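Local structure of E3 ubiquitin ligase RavN (Legionella pneumophila, 5MIY) at residues P63-S66 / L67-S71. The protein acts as an E3 ubiquitin ligase, an effector of Legionella that probably promotes the transfer of ubiquitin to proteins of the host cell. Numbering follows the deposited sequence.
Sequences PAKS and LIDHS. With SO4 (sulfate ion), chain E; EDO (1,2-ethanediol), chain H.
A64 meets I68 and K65 meets D69 in a local i to i+4 contact at the protein surface, along the short helix 64-68, which follows strand 58-61, and the residues just after it. Two backbone hydrogen bonds carry it: I68 N gives its hydrogen to A64 O at 2.9 Å, nearly straight at 169°, and D69 N binds K65 O in a more bent bond of 151°. The I68 side chain runs alongside A64 O; with CG1 anti to the carbonyl carbon (chi1 -67°), that branch comes to 3.4 Å from A64 O. On the solvent side, K65 and D69 cross at an angle, and the methylene CE of K65, rather than its ammonium, touches OD2 of D69 at 3.3 Å. NZ stays 4.5 Å from OD2, beyond a salt bridge, although the opposite charges should still attract weakly. One residue on, the ring of H70 reaches back a turn, bringing CD2 to 3.1 Å from S66 O at an oblique angle. Its ND1 donates to O2 of a sulfate at 2.7 Å, the anion lying at the ring edge, while NE2 makes a weak hydrogen bond with L95 O of helix 89-96. With a partner at each ring nitrogen, one of them weak, the ring's rotation is probably restricted in this crystal; N73 also binds the sulfate, which probably came from the crystallisation liquor. L67, the buried member, turns inward onto F77. At the start, P63 occupies the N-cap position, and the amide of A64 points almost straight at O1 of an ethanediol molecule. At the other end, I68 O takes a weak bond from S71 N across the type I beta turn I68-S71 and a second from S71 OG at 3.0 Å. The arrangement is that of a short surface helix, little more than one turn, running into a type I turn.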
# COMPACT_ATOMS: atom_id res chain seq x y z
N PRO A 63 2.78 2.34 9.53
CA PRO A 63 1.93 1.54 10.42
C PRO A 63 0.46 1.82 10.15
O PRO A 63 0.07 2.98 9.96
CB PRO A 63 2.35 2.00 11.82
CG PRO A 63 3.72 2.66 11.63
CD PRO A 63 3.66 3.27 10.26
N ALA A 64 -0.35 0.76 10.10
CA ALA A 64 -1.79 0.94 9.93
C ALA A 64 -2.35 1.91 10.96
O ALA A 64 -3.24 2.71 10.65
CB ALA A 64 -2.51 -0.41 10.03
N LYS A 65 -1.84 1.86 12.19
CA LYS A 65 -2.34 2.73 13.25
C LYS A 65 -2.19 4.20 12.88
O LYS A 65 -3.06 5.01 13.21
CB LYS A 65 -1.62 2.42 14.56
CG LYS A 65 -2.22 3.12 15.77
CD LYS A 65 -1.12 3.57 16.73
CE LYS A 65 -1.69 4.34 17.91
NZ LYS A 65 -2.08 3.46 19.04
N SER A 66 -1.12 4.55 12.17
CA SER A 66 -0.91 5.94 11.78
C SER A 66 -1.99 6.42 10.81
O SER A 66 -2.50 7.54 10.95
CB SER A 66 0.47 6.13 11.16
OG SER A 66 1.48 5.73 12.06
N LEU A 67 -2.36 5.57 9.84
CA LEU A 67 -3.44 5.93 8.92
C LEU A 67 -4.78 5.98 9.64
O LEU A 67 -5.56 6.92 9.42
CB LEU A 67 -3.49 4.93 7.75
CG LEU A 67 -4.54 5.21 6.67
CD1 LEU A 67 -4.28 6.55 5.99
CD2 LEU A 67 -4.52 4.08 5.63
N ILE A 68 -5.06 5.01 10.51
CA ILE A 68 -6.33 4.98 11.24
C ILE A 68 -6.48 6.24 12.09
O ILE A 68 -7.57 6.82 12.18
CB ILE A 68 -6.42 3.71 12.12
CG1 ILE A 68 -6.53 2.45 11.25
CG2 ILE A 68 -7.62 3.80 13.08
CD1 ILE A 68 -6.22 1.19 12.02
N ASP A 69 -5.39 6.69 12.70
CA ASP A 69 -5.45 7.86 13.57
C ASP A 69 -5.65 9.16 12.81
O ASP A 69 -5.90 10.20 13.44
CB ASP A 69 -4.18 7.94 14.41
CG ASP A 69 -4.18 6.94 15.55
OD1 ASP A 69 -5.27 6.40 15.86
OD2 ASP A 69 -3.11 6.69 16.15
N HIS A 70 -5.56 9.12 11.47
CA HIS A 70 -5.86 10.26 10.62
C HIS A 70 -7.15 10.07 9.84
O HIS A 70 -7.33 10.69 8.78
CB HIS A 70 -4.70 10.52 9.65
CG HIS A 70 -3.48 11.09 10.30
ND1 HIS A 70 -3.45 12.33 10.89
CD2 HIS A 70 -2.22 10.59 10.43
CE1 HIS A 70 -2.24 12.57 11.37
NE2 HIS A 70 -1.48 11.53 11.10
N SER A 71 -8.06 9.23 10.34
CA SER A 71 -9.22 8.81 9.55
C SER A 71 -10.22 9.94 9.31
O SER A 71 -11.06 9.82 8.41
CB SER A 71 -9.92 7.64 10.22
OG SER A 71 -10.27 7.94 11.56
S SO4 E . -6.11 14.71 11.73
O1 SO4 E . -7.07 15.55 11.01
O2 SO4 E . -4.90 14.58 10.93
O3 SO4 E . -6.70 13.39 11.95
O4 SO4 E . -5.78 15.32 13.01
C1 EDO H . 1.17 -2.48 11.61
O1 EDO H . 0.77 -2.08 10.29
C2 EDO H . 2.52 -3.16 11.54
O2 EDO H . 3.40 -2.35 10.75